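Local coordinates for hemolysin BL lytic component L1 (Bacillus cereus, PDB 7NMQ), which forms one lytic component of the haemolysin BL enterotoxin, an alpha-helical pore-forming toxin, and is thought to act in permeabilising host cell membranes, at residues Pro35-Ser40 / Glu50-Ile55; Ile42-Glu47 / Gly160-Ile165; Gly223-Pro228 / Leu283-Glu288. All blocks are in the same frame, centred on the assembly; numbering follows the deposited sequence. Where two conformers were deposited one is given.

Interaction 1 (Pro35-Ser40 / Glu50-Ile55)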
loop_
_atom_site.group_PDB
_atom_site.type_symbol
_atom_site.label_atom_id
_atom_site.label_comp_id
_atom_site.label_asym_id
_atom_site.label_seq_id
_atom_site.Cartn_x
_atom_site.Cartn_y
_atom_site.Cartn_z
ATOM N N PRO A 35 -9.087 -17.822 -11.628
ATOM C CA PRO A 35 -9.487 -19.179 -11.266
ATOM C C PRO A 35 -8.320 -20.160 -11.254
ATOM O O PRO A 35 -7.243 -19.836 -11.745
ATOM C CB PRO A 35 -10.468 -19.557 -12.360
ATOM C CG PRO A 35 -9.974 -18.801 -13.533
ATOM C CD PRO A 35 -9.528 -17.455 -12.982
ATOM N N ASN A 36 -8.569 -21.314 -10.637
ATOM C CA ASN A 36 -7.628 -22.459 -10.725
ATOM C C ASN A 36 -7.281 -22.698 -12.188
ATOM O O ASN A 36 -8.186 -22.684 -13.069
ATOM C CB ASN A 36 -8.156 -23.703 -10.026
ATOM C CG ASN A 36 -8.039 -23.691 -8.519
ATOM O OD1 ASN A 36 -7.701 -22.673 -7.920
ATOM N ND2 ASN A 36 -8.316 -24.831 -7.902
ATOM N N VAL A 37 -6.027 -22.955 -12.467
ATOM C CA VAL A 37 -5.595 -23.103 -13.884
ATOM C C VAL A 37 -6.278 -24.324 -14.483
ATOM O O VAL A 37 -6.290 -25.408 -13.894
ATOM C CB VAL A 37 -4.071 -23.180 -14.002
ATOM C CG1 VAL A 37 -3.458 -24.407 -13.346
ATOM C CG2 VAL A 37 -3.614 -23.120 -15.441
ATOM N N ASN A 38 -6.777 -24.144 -15.693
ATOM C CA ASN A 38 -7.423 -25.228 -16.448
ATOM C C ASN A 38 -6.404 -25.895 -17.374
ATOM O O ASN A 38 -6.065 -25.349 -18.418
ATOM C CB ASN A 38 -8.632 -24.694 -17.218
ATOM C CG ASN A 38 -9.368 -25.790 -17.979
ATOM O OD1 ASN A 38 -9.003 -26.967 -17.971
ATOM N ND2 ASN A 38 -10.415 -25.381 -18.650
ATOM N N LEU A 39 -5.967 -27.082 -16.991
ATOM C CA LEU A 39 -5.186 -27.974 -17.891
ATOM C C LEU A 39 -5.882 -29.321 -18.024
ATOM O O LEU A 39 -5.205 -30.349 -18.224
ATOM C CB LEU A 39 -3.768 -28.106 -17.354
ATOM C CG LEU A 39 -2.920 -26.883 -17.684
ATOM C CD1 LEU A 39 -1.661 -26.888 -16.856
ATOM C CD2 LEU A 39 -2.599 -26.802 -19.179
ATOM N N SER A 40 -7.196 -29.340 -17.919
ATOM C CA SER A 40 -7.958 -30.599 -18.041
ATOM C C SER A 40 -7.869 -31.102 -19.489
ATOM O O SER A 40 -7.893 -30.289 -20.417
ATOM C CB SER A 40 -9.364 -30.413 -17.602
ATOM O OG SER A 40 -10.042 -29.574 -18.513
ATOM N N GLU A 50 0.977 -34.206 -10.894
ATOM C CA GLU A 50 1.338 -33.866 -9.503
ATOM C C GLU A 50 1.581 -32.359 -9.413
ATOM O O GLU A 50 1.128 -31.725 -8.434
ATOM C CB GLU A 50 2.539 -34.688 -9.059
ATOM C CG GLU A 50 2.209 -36.113 -8.718
ATOM C CD GLU A 50 1.218 -36.273 -7.571
ATOM O OE1 GLU A 50 1.364 -35.586 -6.549
ATOM O OE2 GLU A 50 0.254 -37.065 -7.740
ATOM N N LEU A 51 2.295 -31.808 -10.373
ATOM C CA LEU A 51 2.583 -30.358 -10.366
ATOM C C LEU A 51 1.280 -29.585 -10.458
ATOM O O LEU A 51 1.114 -28.608 -9.720
ATOM C CB LEU A 51 3.492 -29.997 -11.535
ATOM C CG LEU A 51 4.936 -30.448 -11.371
ATOM C CD1 LEU A 51 5.685 -30.319 -12.661
ATOM C CD2 LEU A 51 5.644 -29.675 -10.289
ATOM N N LEU A 52 0.359 -30.031 -11.300
ATOM C CA LEU A 52 -0.947 -29.347 -11.441
ATOM C C LEU A 52 -1.716 -29.419 -10.114
ATOM O O LEU A 52 -2.317 -28.418 -9.731
ATOM C CB LEU A 52 -1.721 -29.990 -12.603
ATOM C CG LEU A 52 -3.106 -29.419 -12.849
ATOM C CD1 LEU A 52 -3.038 -27.950 -13.213
ATOM C CD2 LEU A 52 -3.772 -30.210 -13.955
ATOM N N LYS A 53 -1.767 -30.587 -9.462
ATOM C CA LYS A 53 -2.438 -30.722 -8.140
ATOM C C LYS A 53 -1.838 -29.714 -7.152
ATOM O O LYS A 53 -2.587 -29.040 -6.432
ATOM C CB LYS A 53 -2.336 -32.151 -7.594
ATOM C CG LYS A 53 -2.508 -32.248 -6.081
ATOM C CD LYS A 53 -2.407 -33.645 -5.514
ATOM C CE LYS A 53 -2.461 -33.647 -4.006
ATOM N NZ LYS A 53 -1.810 -34.838 -3.408
ATOM N N ASN A 54 -0.512 -29.605 -7.140
ATOM C CA ASN A 54 0.190 -28.701 -6.213
ATOM C C ASN A 54 -0.076 -27.247 -6.576
ATOM O O ASN A 54 -0.252 -26.441 -5.667
ATOM C CB ASN A 54 1.669 -29.017 -6.196
ATOM C CG ASN A 54 1.874 -30.311 -5.455
ATOM O OD1 ASN A 54 1.143 -30.632 -4.528
ATOM N ND2 ASN A 54 2.933 -30.985 -5.753
ATOM N N ILE A 55 -0.088 -26.926 -7.861
ATOM C CA ILE A 55 -0.412 -25.548 -8.313
ATOM C C ILE A 55 -1.795 -25.175 -7.825
ATOM O O ILE A 55 -2.008 -24.058 -7.352
ATOM C CB ILE A 55 -0.264 -25.446 -9.825
ATOM C CG1 ILE A 55 1.234 -25.453 -10.130
ATOM C CG2 ILE A 55 -0.997 -24.221 -10.341
ATOM C CD1 ILE A 55 1.600 -25.636 -11.548
#
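Val37 and Leu39 reach from the chain that follows helix 10-33 to Leu52 and Ile55 on the opening turns of helix 45-103. Across the contact the touching is wholly apolar. One methyl of Val37, CG1, does most of the work: it meets Leu52 CD1 at 3.6 Å and Ile55 CG2 at 3.9 Å. That methyl sits between its own backbone N and carbonyl carbon (chi1 65°), which brings it between the two helix side chains. Leu52 uses both branches. CD2 comes up against Leu39 CB at 4.0 Å, while CD1 bridges from Val37 to Leu39 CD1, also 4.0 Å away. Its CG is anti to the backbone N (chi1 178°), spreading the two methyls toward the passing chain. Since Val37 faces Ile55 and Leu39 faces Leu52, the extended chain runs back against the direction of the helix.

Hydrogen bonds do a different job, shaping the chain from its outer side. Asn38, whose CB points away from the helix, makes an Asx turn: its OD1 accepts from Ser40 N at 3.0 Å, in the carbonyl plane, which should steady the bend after Leu39. In the Ser40 conformer modelled here, one of two, OG adds a second bond to Asn38 OD1 at 2.9 Å, on a lone pair.

Further polar links follow the same helix: the backbone of Val37 is bonded to His56 and Gln59, and the Asn36 amide to Glu60 and Arg63. Around this apolar contact, Val37 and Leu39 rest on Ala279 of helix 275-325, and Leu39 and Ile55 touch Leu162 of helix 161-169. The connection thus lies against helices 45-103, 275-325 and 161-169, while helix 107-154 packs on Ile55 through Phe149.

Interaction 2 (Ile42-Glu47 / Gly160-Ile165); sequences IDLGSE and GGLTAI
The flat carbonyl group of Leu44 is met at its oxygen by two methyls of Ile165: CG2, 3.9 Å from Leu44 O, stands about 30° off the plane of the group, whereas CD1, 4.1 Å from the same oxygen, lies much nearer that plane. A second flat group is the Asp43 carboxylate. Gly45 N approaches it from above, 42° out of its plane, and donates to Asp43 OD1 at 2.9 Å, a capping bond before the first turns of helix 45-103. By holding the turn, that bond is likely to steady the peptide that carries the Leu44 carbonyl.

Side chains complete the contact. Leu44 CD1 crosses to Leu162 CD1 at 4.1 Å, and its other methyl, CD2, is 4.3 Å from Ile165 CG2. Leu162 gets there through its outer end, CG lying anti to the backbone N (chi1 -179°). Glu47 contributes aliphatic carbon rather than charge: its CG lies 4.2 Å from Ile165 CD1, the two side chains crossing at about a right angle.

Leu162 also touches Leu283, and Ile165 touches Leu51. What results is plain hydrophobic packing of two helix beginnings, the long helix 45-103 and the short helix 161-169, at one end of the elongated helical bundle characteristic of ClyA-like toxins.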
loop_
_atom_site.group_PDB
_atom_site.type_symbol
_atom_site.label_atom_id
_atom_site.label_comp_id
_atom_site.label_asym_id
_atom_site.label_seq_id
_atom_site.Cartn_x
_atom_site.Cartn_y
_atom_site.Cartn_z
ATOM N N ILE A 42 -5.373 -32.424 -21.018
ATOM C CA ILE A 42 -4.024 -32.309 -21.597
ATOM C C ILE A 42 -3.194 -33.341 -20.861
ATOM O O ILE A 42 -3.244 -33.365 -19.612
ATOM C CB ILE A 42 -3.501 -30.883 -21.479
ATOM C CG1 ILE A 42 -4.383 -29.994 -22.355
ATOM C CG2 ILE A 42 -2.017 -30.783 -21.828
ATOM C CD1 ILE A 42 -4.127 -28.552 -22.203
ATOM N N ASP A 43 -2.557 -34.230 -21.625
ATOM C CA ASP A 43 -1.730 -35.298 -21.013
ATOM C C ASP A 43 -0.422 -34.664 -20.546
ATOM O O ASP A 43 0.391 -34.289 -21.381
ATOM C CB ASP A 43 -1.465 -36.488 -21.930
ATOM C CG ASP A 43 -0.690 -37.616 -21.250
ATOM O OD1 ASP A 43 -0.491 -37.566 -19.994
ATOM O OD2 ASP A 43 -0.338 -38.568 -21.974
ATOM N N LEU A 44 -0.247 -34.582 -19.243
ATOM C CA LEU A 44 0.961 -33.973 -18.637
ATOM C C LEU A 44 1.856 -35.056 -18.057
ATOM O O LEU A 44 2.939 -34.683 -17.509
ATOM C CB LEU A 44 0.526 -33.022 -17.520
ATOM C CG LEU A 44 -0.455 -31.932 -17.899
ATOM C CD1 LEU A 44 -0.895 -31.193 -16.654
ATOM C CD2 LEU A 44 0.179 -30.993 -18.908
ATOM N N GLY A 45 1.431 -36.319 -18.159
ATOM C CA GLY A 45 2.097 -37.407 -17.441
ATOM C C GLY A 45 1.884 -37.293 -15.943
ATOM O O GLY A 45 1.257 -36.330 -15.459
ATOM N N SER A 46 2.384 -38.249 -15.189
ATOM C CA SER A 46 2.163 -38.269 -13.734
ATOM C C SER A 46 2.892 -37.075 -13.125
ATOM O O SER A 46 2.374 -36.511 -12.151
ATOM C CB SER A 46 2.606 -39.566 -13.153
ATOM O OG SER A 46 1.653 -40.571 -13.463
ATOM N N GLU A 47 4.062 -36.740 -13.659
ATOM C CA GLU A 47 4.898 -35.637 -13.097
ATOM C C GLU A 47 4.091 -34.343 -13.203
ATOM O O GLU A 47 3.862 -33.645 -12.194
ATOM C CB GLU A 47 6.224 -35.468 -13.828
ATOM C CG GLU A 47 7.024 -34.274 -13.336
ATOM C CD GLU A 47 7.468 -34.308 -11.890
ATOM O OE1 GLU A 47 7.529 -35.426 -11.310
ATOM O OE2 GLU A 47 7.805 -33.206 -11.349
ATOM N N GLY A 160 12.376 -25.744 -15.157
ATOM C CA GLY A 160 11.609 -26.930 -14.773
ATOM C C GLY A 160 10.151 -26.613 -14.573
ATOM O O GLY A 160 9.581 -25.735 -15.258
ATOM N N GLY A 161 9.535 -27.380 -13.694
ATOM C CA GLY A 161 8.139 -27.200 -13.320
ATOM C C GLY A 161 7.188 -27.510 -14.458
ATOM O O GLY A 161 7.577 -28.117 -15.486
ATOM N N LEU A 162 5.960 -27.075 -14.291
ATOM C CA LEU A 162 4.901 -27.396 -15.251
ATOM C C LEU A 162 5.170 -26.660 -16.552
ATOM O O LEU A 162 4.863 -27.208 -17.632
ATOM C CB LEU A 162 3.564 -27.029 -14.641
ATOM C CG LEU A 162 2.378 -27.339 -15.510
ATOM C CD1 LEU A 162 2.304 -28.826 -15.800
ATOM C CD2 LEU A 162 1.138 -26.815 -14.842
ATOM N N THR A 163 5.758 -25.468 -16.525
ATOM C CA THR A 163 6.010 -24.756 -17.780
ATOM C C THR A 163 6.945 -25.585 -18.647
ATOM O O THR A 163 6.771 -25.603 -19.875
ATOM C CB THR A 163 6.556 -23.345 -17.563
ATOM O OG1 THR A 163 5.646 -22.643 -16.718
ATOM C CG2 THR A 163 6.723 -22.633 -18.880
ATOM N N ALA A 164 7.956 -26.244 -18.090
ATOM C CA ALA A 164 8.887 -27.017 -18.935
ATOM C C ALA A 164 8.153 -28.208 -19.572
ATOM O O ALA A 164 8.481 -28.589 -20.694
ATOM C CB ALA A 164 10.036 -27.497 -18.095
ATOM N N ILE A 165 7.168 -28.773 -18.893
ATOM C CA ILE A 165 6.380 -29.870 -19.501
ATOM C C ILE A 165 5.598 -29.287 -20.674
ATOM O O ILE A 165 5.617 -29.846 -21.786
ATOM C CB ILE A 165 5.473 -30.550 -18.476
ATOM C CG1 ILE A 165 6.325 -31.252 -17.433
ATOM C CG2 ILE A 165 4.485 -31.492 -19.132
ATOM C CD1 ILE A 165 5.548 -31.742 -16.276
#

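Interaction 3 (Gly223-Pro228 / Leu283-Glu288); sequences GGTATP and LTNAKE
Asn285, in the conformer modelled here (one of two), slides its side-chain amide beneath Thr225, whose methyl CG2 lies over one face of the group, nearer the nitrogen: 3.4 Å from Asn285 ND2 and 3.7 Å from Asn285 CG. The amide reaches the strand because CG is anti to the backbone N (chi1 -178°), carrying it straight out from helix 275-325. There Asn285 ND2 donates to Ala226 O at 3.1 Å. This bond is bent, with 143° at the hydrogen, and the donor stands 27° off the carbonyl plane.

One water closes a second path between the same partners, donating to Ala226 O at 3.2 Å and to Asn285 OD1 at 2.9 Å. Gln34, just past helix 10-33, ties in with its OE1 accepting from both Ala226 N and Asn285 ND2. In this conformer the buried amide thus has partners for both its nitrogen and its oxygen.

Gly223 and Gly224, both with positive phi, make the tight two-residue turn of a beta hairpin, their angles fitting type I'. The hairpin, strands 217-222 and 225-230, overlaps the predicted membrane-spanning segments and is consistent with the beta-tongue of ClyA-like toxins, here held against the helical bundle.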
loop_
_atom_site.group_PDB
_atom_site.type_symbol
_atom_site.label_atom_id
_atom_site.label_comp_id
_atom_site.label_asym_id
_atom_site.label_seq_id
_atom_site.Cartn_x
_atom_site.Cartn_y
_atom_site.Cartn_z
ATOM N N GLY A 223 -9.335 -16.047 -20.790
ATOM C CA GLY A 223 -8.538 -17.289 -20.829
ATOM C C GLY A 223 -7.936 -17.683 -19.476
ATOM O O GLY A 223 -6.820 -18.222 -19.447
ATOM N N GLY A 224 -8.656 -17.484 -18.373
ATOM C CA GLY A 224 -8.190 -17.853 -17.020
ATOM C C GLY A 224 -7.164 -16.898 -16.465
ATOM O O GLY A 224 -6.709 -17.106 -15.309
ATOM N N THR A 225 -6.931 -15.748 -17.108
ATOM C CA THR A 225 -5.997 -14.722 -16.580
ATOM C C THR A 225 -6.798 -13.498 -16.150
ATOM O O THR A 225 -7.532 -12.924 -16.944
ATOM C CB THR A 225 -4.954 -14.331 -17.618
ATOM O OG1 THR A 225 -4.155 -15.445 -17.997
ATOM C CG2 THR A 225 -4.017 -13.280 -17.088
ATOM N N ALA A 226 -6.652 -13.082 -14.894
ATOM C CA ALA A 226 -7.262 -11.842 -14.366
ATOM C C ALA A 226 -6.255 -10.704 -14.476
ATOM O O ALA A 226 -5.082 -10.842 -14.055
ATOM C CB ALA A 226 -7.722 -12.062 -12.953
ATOM N N THR A 227 -6.726 -9.570 -14.968
ATOM C CA THR A 227 -5.862 -8.393 -15.264
ATOM C C THR A 227 -6.655 -7.148 -14.889
ATOM O O THR A 227 -7.791 -7.006 -15.348
ATOM C CB THR A 227 -5.522 -8.406 -16.771
ATOM O OG1 THR A 227 -4.822 -9.614 -17.077
ATOM C CG2 THR A 227 -4.663 -7.265 -17.243
ATOM N N PRO A 228 -6.110 -6.233 -14.054
ATOM C CA PRO A 228 -6.789 -4.978 -13.789
ATOM C C PRO A 228 -6.629 -3.964 -14.916
ATOM O O PRO A 228 -5.668 -3.992 -15.651
ATOM C CB PRO A 228 -6.143 -4.385 -12.554
ATOM C CG PRO A 228 -4.937 -5.192 -12.333
ATOM C CD PRO A 228 -4.885 -6.373 -13.268
ATOM N N LEU A 283 -0.514 -18.755 -15.411
ATOM C CA LEU A 283 0.445 -19.108 -14.363
ATOM C C LEU A 283 1.562 -18.083 -14.301
ATOM O O LEU A 283 2.020 -17.775 -13.162
ATOM C CB LEU A 283 1.013 -20.495 -14.615
ATOM C CG LEU A 283 -0.043 -21.590 -14.510
ATOM C CD1 LEU A 283 0.612 -22.879 -14.908
ATOM C CD2 LEU A 283 -0.655 -21.694 -13.112
ATOM N N THR A 284 2.019 -17.594 -15.429
ATOM C CA THR A 284 3.138 -16.624 -15.430
ATOM C C THR A 284 2.659 -15.308 -14.810
ATOM O O THR A 284 3.344 -14.680 -14.016
ATOM C CB THR A 284 3.716 -16.428 -16.827
ATOM O OG1 THR A 284 4.124 -17.703 -17.328
ATOM C CG2 THR A 284 4.909 -15.504 -16.798
ATOM N N ASN A 285 1.466 -14.888 -15.176
ATOM C CA ASN A 285 0.817 -13.684 -14.615
ATOM C C ASN A 285 0.746 -13.821 -13.092
ATOM O O ASN A 285 1.128 -12.868 -12.395
ATOM C CB ASN A 285 -0.568 -13.512 -15.240
ATOM C CG ASN A 285 -1.297 -12.285 -14.758
ATOM O OD1 ASN A 285 -0.841 -11.195 -15.036
ATOM N ND2 ASN A 285 -2.463 -12.480 -14.155
ATOM N N ALA A 286 0.236 -14.945 -12.607
ATOM C CA ALA A 286 0.103 -15.166 -11.155
ATOM C C ALA A 286 1.488 -15.143 -10.509
ATOM O O ALA A 286 1.612 -14.612 -9.401
ATOM C CB ALA A 286 -0.674 -16.406 -10.865
ATOM N N LYS A 287 2.473 -15.764 -11.133
ATOM C CA LYS A 287 3.821 -15.843 -10.545
ATOM C C LYS A 287 4.303 -14.417 -10.283
ATOM O O LYS A 287 4.871 -14.149 -9.206
ATOM C CB LYS A 287 4.721 -16.574 -11.531
ATOM C CG LYS A 287 6.139 -16.745 -11.055
ATOM C CD LYS A 287 6.934 -17.633 -11.983
ATOM C CE LYS A 287 7.094 -17.099 -13.375
ATOM N NZ LYS A 287 7.936 -15.902 -13.514
ATOM N N GLU A 288 4.129 -13.553 -11.252
ATOM C CA GLU A 288 4.639 -12.186 -11.136
ATOM C C GLU A 288 3.915 -11.483 -9.982
ATOM O O GLU A 288 4.563 -10.831 -9.141
ATOM C CB GLU A 288 4.514 -11.445 -12.451
ATOM C CG GLU A 288 5.384 -12.031 -13.554
ATOM C CD GLU A 288 6.857 -12.110 -13.108
ATOM O OE1 GLU A 288 7.442 -11.070 -12.711
ATOM O OE2 GLU A 288 7.386 -13.240 -13.023
HETATM O O HOH W 1 -2.431 -9.130 -13.681
#

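Leu162 joins the three contacts. Its CD2 is 3.4 Å from Leu39 CD1 and 3.5 Å from Ile55 CD1, which fuses interactions 1 and 2 into one apolar layer with centres about 10 Å apart; the same methyl reaches Leu283 CD1 at 4.0 Å. Leu283, on the helix of interaction 3, in turn puts CD2 3.8 Å from Val37 CB and equally far from Ile55 CG2. Interactions 1 and 3 lie about 14 Å apart between centres, interactions 2 and 3 about 19 Å. Going from 2 through 1 to 3 therefore leads from the bundle's end inward to the hairpin, as apolar packing gives way to the hydrogen-bonded amide.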